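Local coordinates for protein malonate decarboxylase subunit alpha (Acinetobacter baumannii ATCC 17978, PDB 6MPR) that probably acts as the acyl-carrier-protein transferase subunit of malonate decarboxylase, loading malonate onto the carrier protein in exchange for acetate, at residues Arg23-Leu31 with Ala189-Val197; Met374-Leu385 with Leu460-Asp470. All coordinates share one frame; numbering follows the deposited sequence.

Contact 1 and contact 2 lie in different parts of the chain, their nearest atoms about 25 Å apart, and together they illustrate how chemistry follows depth. Contact 1 is partly buried near the periphery, where helix 22-34 rests on the loop entering strand 194-199 of the parallel sheet; there charged side chains meet an aspartate and backbone carbonyls largely through bound waters. Contact 2 is buried and closer to the centre of the chain; it joins two mostly irregular segments, 374-385 and 460-470, by direct backbone bonds, a histidine and a serine, with apolar contacts toward one end. No helix or strand is common to both, yet each also touches the second subunit.

Contact 1. Residues Arg23-Leu31 with Ala189-Val197; sequences RRHAKQLKL and AFSDGIVIV
Asp192 faces the first turns of helix 22-34 with its carboxylate beside the backbone of Arg24, Asp192 CG lying 3.6 Å from Arg24 CA. Charge is met here mainly through water. Asp192 OD1 accepts from three waters, which go on to Arg24 O, Arg24 NE and Lys27 NZ, while a fourth water lies between Asp192 OD2 and Arg23 NE. A carboxylate so placed would be expected to stay ionised. Lys27 runs alongside: with CG anti to the backbone N (chi1 170°) and the rest of the chain extended, it passes the carbonyls of Asp192 and Gly193 until Lys27 NZ donates to Gly193 O at 2.9 Å, almost in line with the C=O bond. The same ammonium forms a salt bridge with Asp220, whose other carboxylate oxygen accepts from Val195 N. These carbonyls belong to the connection from helix 181-189 to strand 194-199, the alpha-to-beta link into a parallel sheet, consistent with the family's Rossmann-type clan, and Asp192 takes a left-handed backbone conformation within it. Where the strand begins, Ile194 and Lys27 lie alongside one another, pointing opposite ways, Ile194 CG1 reaching Lys27 CG at 4.0 Å, and Ile194 CD1 meets Lys30 CD at 4.0 Å. Ser191 O lies over one face of the Arg23 guanidinium, toward its rim; Arg23 NH2 itself donates to Pro335 O of the second subunit.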
loop_
_atom_site.group_PDB
_atom_site.type_symbol
_atom_site.label_atom_id
_atom_site.label_comp_id
_atom_site.label_asym_id
_atom_site.label_seq_id
_atom_site.Cartn_x
_atom_site.Cartn_y
_atom_site.Cartn_z
ATOM N N ARG A 23 23.632 3.012 -16.177
ATOM C CA ARG A 23 23.244 1.806 -15.453
ATOM C C ARG A 23 23.261 0.596 -16.376
ATOM O O ARG A 23 23.751 -0.481 -16.004
ATOM C CB ARG A 23 21.844 1.971 -14.844
ATOM C CG ARG A 23 21.732 3.053 -13.779
ATOM C CD ARG A 23 20.512 2.809 -12.894
ATOM N NE ARG A 23 19.267 2.999 -13.633
ATOM C CZ ARG A 23 18.114 3.357 -13.069
ATOM N NH1 ARG A 23 18.043 3.581 -11.759
ATOM N NH2 ARG A 23 17.040 3.511 -13.824
ATOM N N ARG A 24 22.699 0.755 -17.578
ATOM C CA ARG A 24 22.682 -0.334 -18.550
ATOM C C ARG A 24 24.089 -0.807 -18.884
ATOM O O ARG A 24 24.353 -2.015 -18.929
ATOM C CB ARG A 24 21.959 0.106 -19.824
ATOM C CG ARG A 24 21.990 -0.968 -20.914
ATOM C CD ARG A 24 21.225 -0.514 -22.147
ATOM N NE ARG A 24 19.809 -0.336 -21.829
ATOM C CZ ARG A 24 19.017 0.545 -22.429
ATOM N NH1 ARG A 24 19.503 1.336 -23.384
ATOM N NH2 ARG A 24 17.745 0.639 -22.064
ATOM N N HIS A 25 25.012 0.123 -19.120
ATOM C CA HIS A 25 26.364 -0.271 -19.516
ATOM C C HIS A 25 27.107 -0.932 -18.365
ATOM O O HIS A 25 27.853 -1.899 -18.565
ATOM C CB HIS A 25 27.158 0.935 -20.008
ATOM C CG HIS A 25 28.533 0.588 -20.489
ATOM N ND1 HIS A 25 29.668 0.825 -19.742
ATOM C CD2 HIS A 25 28.954 0.013 -21.639
ATOM C CE1 HIS A 25 30.728 0.412 -20.412
ATOM N NE2 HIS A 25 30.323 -0.086 -21.567
ATOM N N ALA A 26 26.927 -0.414 -17.144
ATOM C CA ALA A 26 27.617 -1.005 -16.004
ATOM C C ALA A 26 27.146 -2.434 -15.764
ATOM O O ALA A 26 27.958 -3.333 -15.521
ATOM C CB ALA A 26 27.412 -0.143 -14.755
ATOM N N LYS A 27 25.837 -2.668 -15.851
ATOM C CA LYS A 27 25.331 -4.022 -15.665
ATOM C C LYS A 27 25.836 -4.948 -16.761
ATOM O O LYS A 27 26.196 -6.102 -16.496
ATOM C CB LYS A 27 23.802 -4.019 -15.617
ATOM C CG LYS A 27 23.189 -5.417 -15.669
ATOM C CD LYS A 27 21.662 -5.374 -15.578
ATOM C CE LYS A 27 21.100 -6.783 -15.737
ATOM N NZ LYS A 27 19.653 -6.866 -15.414
ATOM N N GLN A 28 25.939 -4.448 -17.994
ATOM C CA GLN A 28 26.350 -5.327 -19.079
ATOM C C GLN A 28 27.777 -5.825 -18.879
ATOM O O GLN A 28 28.084 -6.972 -19.206
ATOM C CB GLN A 28 26.214 -4.624 -20.430
ATOM C CG GLN A 28 26.364 -5.590 -21.596
ATOM C CD GLN A 28 25.517 -6.841 -21.405
ATOM O OE1 GLN A 28 24.287 -6.775 -21.395
ATOM N NE2 GLN A 28 26.174 -7.986 -21.237
ATOM N N LEU A 29 28.661 -4.981 -18.332
ATOM C CA LEU A 29 30.045 -5.408 -18.140
ATOM C C LEU A 29 30.141 -6.516 -17.102
ATOM O O LEU A 29 30.915 -7.466 -17.267
ATOM C CB LEU A 29 30.908 -4.225 -17.718
ATOM C CG LEU A 29 31.101 -3.101 -18.736
ATOM C CD1 LEU A 29 32.022 -2.044 -18.159
ATOM C CD2 LEU A 29 31.671 -3.655 -20.037
ATOM N N LYS A 30 29.371 -6.399 -16.021
ATOM C CA LYS A 30 29.376 -7.419 -14.978
ATOM C C LYS A 30 28.820 -8.739 -15.496
ATOM O O LYS A 30 29.384 -9.811 -15.223
ATOM C CB LYS A 30 28.568 -6.926 -13.784
ATOM C CG LYS A 30 29.188 -5.706 -13.112
ATOM C CD LYS A 30 28.120 -4.998 -12.260
ATOM C CE LYS A 30 28.648 -3.692 -11.689
ATOM N NZ LYS A 30 27.626 -2.946 -10.891
ATOM N N LEU A 31 27.681 -8.689 -16.199
ATOM C CA LEU A 31 27.142 -9.905 -16.799
ATOM C C LEU A 31 28.158 -10.542 -17.740
ATOM O O LEU A 31 28.322 -11.766 -17.744
ATOM C CB LEU A 31 25.839 -9.607 -17.542
ATOM C CG LEU A 31 24.506 -9.828 -16.816
ATOM C CD1 LEU A 31 24.593 -9.372 -15.373
ATOM C CD2 LEU A 31 23.410 -9.066 -17.551
ATOM N N ALA A 189 14.702 -5.328 -11.547
ATOM C CA ALA A 189 14.572 -5.849 -12.897
ATOM C C ALA A 189 14.360 -4.722 -13.898
ATOM O O ALA A 189 14.715 -4.861 -15.073
ATOM C CB ALA A 189 13.421 -6.856 -12.953
ATOM N N PHE A 190 13.795 -3.596 -13.457
ATOM C CA PHE A 190 13.509 -2.495 -14.367
ATOM C C PHE A 190 14.377 -1.268 -14.104
ATOM O O PHE A 190 14.015 -0.155 -14.493
ATOM C CB PHE A 190 12.013 -2.182 -14.306
ATOM C CG PHE A 190 11.180 -3.299 -14.870
ATOM C CD1 PHE A 190 10.759 -4.349 -14.066
ATOM C CD2 PHE A 190 10.908 -3.348 -16.220
ATOM C CE1 PHE A 190 10.035 -5.412 -14.599
ATOM C CE2 PHE A 190 10.190 -4.414 -16.764
ATOM C CZ PHE A 190 9.760 -5.438 -15.955
ATOM N N SER A 191 15.531 -1.452 -13.479
ATOM C CA SER A 191 16.477 -0.351 -13.329
ATOM C C SER A 191 17.901 -0.812 -13.614
ATOM O O SER A 191 18.847 -0.166 -13.157
ATOM C CB SER A 191 16.400 0.262 -11.930
ATOM O OG SER A 191 16.596 -0.747 -10.936
ATOM N N ASP A 192 18.068 -1.923 -14.338
ATOM C CA ASP A 192 19.376 -2.519 -14.581
ATOM C C ASP A 192 20.092 -2.864 -13.279
ATOM O O ASP A 192 21.314 -2.743 -13.174
ATOM C CB ASP A 192 20.218 -1.611 -15.479
ATOM C CG ASP A 192 19.764 -1.684 -16.925
ATOM O OD1 ASP A 192 20.038 -2.715 -17.584
ATOM O OD2 ASP A 192 19.085 -0.747 -17.379
ATOM N N GLY A 193 19.314 -3.287 -12.264
ATOM C CA GLY A 193 19.857 -4.038 -11.156
ATOM C C GLY A 193 20.122 -5.471 -11.582
ATOM O O GLY A 193 19.803 -5.881 -12.698
ATOM N N ILE A 194 20.733 -6.243 -10.689
ATOM C CA ILE A 194 21.070 -7.637 -10.982
ATOM C C ILE A 194 20.302 -8.545 -10.023
ATOM O O ILE A 194 20.387 -8.384 -8.798
ATOM C CB ILE A 194 22.588 -7.867 -10.910
ATOM C CG1 ILE A 194 23.272 -6.978 -11.963
ATOM C CG2 ILE A 194 22.907 -9.348 -11.105
ATOM C CD1 ILE A 194 24.750 -7.130 -12.036
ATOM N N VAL A 195 19.539 -9.485 -10.584
ATOM C CA VAL A 195 18.620 -10.334 -9.824
ATOM C C VAL A 195 19.160 -11.756 -9.901
ATOM O O VAL A 195 19.309 -12.313 -10.995
ATOM C CB VAL A 195 17.186 -10.236 -10.372
ATOM C CG1 VAL A 195 16.214 -11.220 -9.680
ATOM C CG2 VAL A 195 16.646 -8.782 -10.237
ATOM N N ILE A 196 19.471 -12.334 -8.744
ATOM C CA ILE A 196 19.943 -13.710 -8.641
ATOM C C ILE A 196 18.963 -14.472 -7.768
ATOM O O ILE A 196 18.689 -14.055 -6.641
ATOM C CB ILE A 196 21.357 -13.788 -8.041
ATOM C CG1 ILE A 196 22.337 -12.961 -8.877
ATOM C CG2 ILE A 196 21.806 -15.249 -7.934
ATOM C CD1 ILE A 196 23.552 -12.553 -8.119
ATOM N N VAL A 197 18.458 -15.597 -8.269
ATOM C CA VAL A 197 17.466 -16.399 -7.551
ATOM C C VAL A 197 18.046 -17.790 -7.299
ATOM O O VAL A 197 18.353 -18.528 -8.243
ATOM C CB VAL A 197 16.136 -16.492 -8.322
ATOM C CG1 VAL A 197 15.062 -17.170 -7.467
ATOM C CG2 VAL A 197 15.669 -15.096 -8.754
HETATM O O HOH W 1 18.740 1.732 -16.407
HETATM O O HOH W 2 23.688 -1.015 -13.404
HETATM O O HOH W 3 22.214 -3.966 -18.959
HETATM O O HOH W 4 18.770 -2.437 -20.133
HETATM O O HOH W 5 18.577 -5.234 -17.542
#

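Contact 2. Residues Met374-Leu385 with Leu460-Asp470; sequences MGHSSTVTKGRL and LPLAPIMIYGD
His376 carries its ring to Gly469 by setting CG anti to its own carbonyl carbon (chi1 -60°), and Ser378 reaches Pro464 by holding OG opposite its backbone N (chi1 177°). Between these two side chains Ser377 forms a single antiparallel bridge with Ile467, and Met466 also faces it, as the extra residue of a classic beta bulge, joining two segments that are mostly loop. Ser377 N donates to Ile467 O at 2.9 Å; Ser377 O in turn receives Ile467 N at 3.2 Å and, by a weak bond, Met466 N. On one side of the bridge, Gly469 N gives His376 ND1 a nearly straight bond of 2.9 Å, coming in somewhat tilted from the ring plane. This bond helps to orient the imidazole, and the edge of Tyr468 approaches its face in an offset edge-to-face pair, planes at 78°. Backbones run close here, with Gly469 CA making a CA-H...O contact of 3.4 Å to Met374 O. Next in the chain, Asp470 forms salt bridges with Arg399 and Arg425 of the second subunit. Beyond the bulge, Ser378 OG serves twice, donating to Pro464 O at 2.8 Å and accepting from Val380 N at 3.0 Å in an ST turn. Just after it, the Val380 and Pro464 side chains cross at about a right angle, Val380 CG2 lying 3.9 Å from Pro464 CG.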
loop_
_atom_site.group_PDB
_atom_site.type_symbol
_atom_site.label_atom_id
_atom_site.label_comp_id
_atom_site.label_asym_id
_atom_site.label_seq_id
_atom_site.Cartn_x
_atom_site.Cartn_y
_atom_site.Cartn_z
ATOM N N MET A 374 -0.148 6.760 27.640
ATOM C CA MET A 374 -0.836 7.307 26.482
ATOM C C MET A 374 -1.252 6.225 25.491
ATOM O O MET A 374 -1.900 6.536 24.485
ATOM C CB MET A 374 0.057 8.332 25.770
ATOM C CG MET A 374 0.248 9.638 26.532
ATOM S SD MET A 374 -1.296 10.563 26.555
ATOM C CE MET A 374 -1.493 10.945 24.812
ATOM N N GLY A 375 -0.891 4.969 25.745
ATOM C CA GLY A 375 -1.153 3.905 24.804
ATOM C C GLY A 375 -0.062 3.662 23.782
ATOM O O GLY A 375 -0.230 2.783 22.934
ATOM N N HIS A 376 1.047 4.414 23.816
ATOM C CA HIS A 376 2.143 4.127 22.890
ATOM C C HIS A 376 2.681 2.733 23.171
ATOM O O HIS A 376 2.895 2.359 24.323
ATOM C CB HIS A 376 3.262 5.158 23.020
ATOM C CG HIS A 376 2.836 6.566 22.733
ATOM N ND1 HIS A 376 2.013 6.901 21.682
ATOM C CD2 HIS A 376 3.144 7.731 23.356
ATOM C CE1 HIS A 376 1.820 8.210 21.673
ATOM N NE2 HIS A 376 2.497 8.737 22.681
ATOM N N SER A 377 2.913 1.972 22.115
ATOM C CA SER A 377 3.193 0.548 22.231
ATOM C C SER A 377 4.477 0.205 21.487
ATOM O O SER A 377 4.708 0.675 20.374
ATOM C CB SER A 377 2.028 -0.285 21.681
ATOM O OG SER A 377 0.827 -0.051 22.411
ATOM N N SER A 378 5.325 -0.613 22.115
ATOM C CA SER A 378 6.538 -1.047 21.442
ATOM C C SER A 378 6.984 -2.390 22.003
ATOM O O SER A 378 6.652 -2.753 23.139
ATOM C CB SER A 378 7.658 -0.009 21.593
ATOM O OG SER A 378 8.847 -0.474 20.991
ATOM N N THR A 379 7.717 -3.138 21.184
ATOM C CA THR A 379 8.388 -4.348 21.646
ATOM C C THR A 379 9.894 -4.157 21.782
ATOM O O THR A 379 10.587 -5.091 22.199
ATOM C CB THR A 379 8.099 -5.531 20.715
ATOM O OG1 THR A 379 8.525 -5.205 19.387
ATOM C CG2 THR A 379 6.601 -5.879 20.722
ATOM N N VAL A 380 10.419 -2.974 21.463
ATOM C CA VAL A 380 11.835 -2.697 21.700
ATOM C C VAL A 380 12.069 -2.573 23.200
ATOM O O VAL A 380 11.316 -1.891 23.911
ATOM C CB VAL A 380 12.269 -1.429 20.943
ATOM C CG1 VAL A 380 13.643 -0.951 21.409
ATOM C CG2 VAL A 380 12.263 -1.670 19.432
ATOM N N THR A 381 13.083 -3.274 23.703
ATOM C CA THR A 381 13.503 -3.125 25.090
ATOM C C THR A 381 14.993 -2.820 25.132
ATOM O O THR A 381 15.699 -2.897 24.123
ATOM C CB THR A 381 13.188 -4.368 25.944
ATOM O OG1 THR A 381 13.776 -5.533 25.350
ATOM C CG2 THR A 381 11.678 -4.570 26.084
ATOM N N LYS A 382 15.472 -2.490 26.330
ATOM C CA LYS A 382 16.848 -2.036 26.497
ATOM C C LYS A 382 17.838 -3.043 25.912
ATOM O O LYS A 382 17.775 -4.242 26.199
ATOM C CB LYS A 382 17.130 -1.800 27.983
ATOM C CG LYS A 382 18.468 -1.125 28.271
ATOM C CD LYS A 382 18.694 -0.965 29.777
ATOM C CE LYS A 382 19.802 0.037 30.077
ATOM N NZ LYS A 382 21.067 -0.294 29.371
ATOM N N GLY A 383 18.733 -2.552 25.054
ATOM C CA GLY A 383 19.734 -3.378 24.415
ATOM C C GLY A 383 19.260 -4.237 23.261
ATOM O O GLY A 383 20.077 -4.978 22.695
ATOM N N ARG A 384 17.973 -4.185 22.896
ATOM C CA ARG A 384 17.402 -5.077 21.884
ATOM C C ARG A 384 16.599 -4.288 20.844
ATOM O O ARG A 384 15.393 -4.096 20.986
ATOM C CB ARG A 384 16.539 -6.136 22.563
ATOM C CG ARG A 384 17.340 -7.015 23.539
ATOM C CD ARG A 384 16.426 -7.643 24.594
ATOM N NE ARG A 384 17.095 -8.698 25.360
ATOM C CZ ARG A 384 17.961 -8.485 26.348
ATOM N NH1 ARG A 384 18.295 -7.247 26.692
ATOM N NH2 ARG A 384 18.516 -9.518 26.985
ATOM N N LEU A 385 17.249 -3.880 19.761
ATOM C CA LEU A 385 16.599 -3.040 18.749
ATOM C C LEU A 385 15.706 -3.900 17.850
ATOM O O LEU A 385 16.047 -4.270 16.726
ATOM C CB LEU A 385 17.657 -2.277 17.964
ATOM C CG LEU A 385 17.190 -1.159 17.040
ATOM C CD1 LEU A 385 16.329 -0.180 17.799
ATOM C CD2 LEU A 385 18.407 -0.461 16.463
ATOM N N LEU A 460 18.837 7.039 17.149
ATOM C CA LEU A 460 17.676 7.214 16.289
ATOM C C LEU A 460 16.937 8.494 16.659
ATOM O O LEU A 460 16.887 8.861 17.834
ATOM C CB LEU A 460 16.709 6.040 16.435
ATOM C CG LEU A 460 17.294 4.648 16.213
ATOM C CD1 LEU A 460 16.319 3.607 16.742
ATOM C CD2 LEU A 460 17.541 4.457 14.732
ATOM N N PRO A 461 16.332 9.199 15.696
ATOM C CA PRO A 461 15.625 10.438 16.055
ATOM C C PRO A 461 14.289 10.214 16.752
ATOM O O PRO A 461 13.855 11.098 17.502
ATOM C CB PRO A 461 15.450 11.143 14.705
ATOM C CG PRO A 461 15.459 10.020 13.708
ATOM C CD PRO A 461 16.456 9.039 14.236
ATOM N N LEU A 462 13.629 9.080 16.541
ATOM C CA LEU A 462 12.346 8.786 17.167
ATOM C C LEU A 462 12.470 7.533 18.022
ATOM O O LEU A 462 13.201 6.604 17.672
ATOM C CB LEU A 462 11.234 8.570 16.117
ATOM C CG LEU A 462 10.466 9.781 15.574
ATOM C CD1 LEU A 462 11.345 10.646 14.736
ATOM C CD2 LEU A 462 9.256 9.315 14.759
ATOM N N ALA A 463 11.754 7.506 19.140
ATOM C CA ALA A 463 11.597 6.253 19.863
ATOM C C ALA A 463 10.986 5.226 18.915
ATOM O O ALA A 463 10.006 5.537 18.237
ATOM C CB ALA A 463 10.696 6.440 21.082
ATOM N N PRO A 464 11.553 4.022 18.793
ATOM C CA PRO A 464 10.924 3.026 17.905
ATOM C C PRO A 464 9.608 2.518 18.483
ATOM O O PRO A 464 9.578 1.676 19.389
ATOM C CB PRO A 464 11.982 1.920 17.785
ATOM C CG PRO A 464 12.894 2.113 18.917
ATOM C CD PRO A 464 12.877 3.584 19.267
ATOM N N ILE A 465 8.514 3.064 17.958
ATOM C CA ILE A 465 7.154 2.812 18.429
ATOM C C ILE A 465 6.456 1.930 17.406
ATOM O O ILE A 465 6.362 2.302 16.232
ATOM C CB ILE A 465 6.372 4.124 18.611
ATOM C CG1 ILE A 465 7.066 5.045 19.607
ATOM C CG2 ILE A 465 4.929 3.841 18.999
ATOM C CD1 ILE A 465 7.457 4.364 20.869
ATOM N N MET A 466 5.946 0.781 17.849
ATOM C CA MET A 466 5.223 -0.107 16.951
ATOM C C MET A 466 3.856 0.473 16.595
ATOM O O MET A 466 3.504 0.586 15.415
ATOM C CB MET A 466 5.089 -1.482 17.607
ATOM C CG MET A 466 4.514 -2.529 16.712
ATOM S SD MET A 466 4.596 -4.172 17.480
ATOM C CE MET A 466 3.460 -3.930 18.844
ATOM N N ILE A 467 3.087 0.893 17.600
ATOM C CA ILE A 467 1.742 1.417 17.398
ATOM C C ILE A 467 1.586 2.632 18.297
ATOM O O ILE A 467 1.770 2.526 19.517
ATOM C CB ILE A 467 0.663 0.374 17.721
ATOM C CG1 ILE A 467 0.686 -0.769 16.696
ATOM C CG2 ILE A 467 -0.727 0.990 17.674
ATOM C CD1 ILE A 467 -0.239 -1.894 17.079
ATOM N N TYR A 468 1.252 3.780 17.704
ATOM C CA TYR A 468 1.071 4.999 18.478
ATOM C C TYR A 468 -0.259 4.988 19.215
ATOM O O TYR A 468 -1.265 4.456 18.736
ATOM C CB TYR A 468 1.175 6.249 17.594
ATOM C CG TYR A 468 2.627 6.574 17.279
ATOM C CD1 TYR A 468 3.272 5.980 16.204
ATOM C CD2 TYR A 468 3.349 7.445 18.080
ATOM C CE1 TYR A 468 4.600 6.247 15.922
ATOM C CE2 TYR A 468 4.679 7.734 17.797
ATOM C CZ TYR A 468 5.297 7.122 16.713
ATOM O OH TYR A 468 6.611 7.368 16.403
ATOM N N GLY A 469 -0.249 5.589 20.404
ATOM C CA GLY A 469 -1.430 5.554 21.252
ATOM C C GLY A 469 -2.661 6.123 20.577
ATOM O O GLY A 469 -3.774 5.635 20.782
ATOM N N ASP A 470 -2.480 7.160 19.761
ATOM C CA ASP A 470 -3.623 7.768 19.095
ATOM C C ASP A 470 -4.209 6.886 17.994
ATOM O O ASP A 470 -5.311 7.185 17.521
ATOM C CB ASP A 470 -3.224 9.137 18.539
ATOM C CG ASP A 470 -1.797 9.154 17.975
ATOM O OD1 ASP A 470 -0.809 9.050 18.754
ATOM O OD2 ASP A 470 -1.660 9.255 16.738
#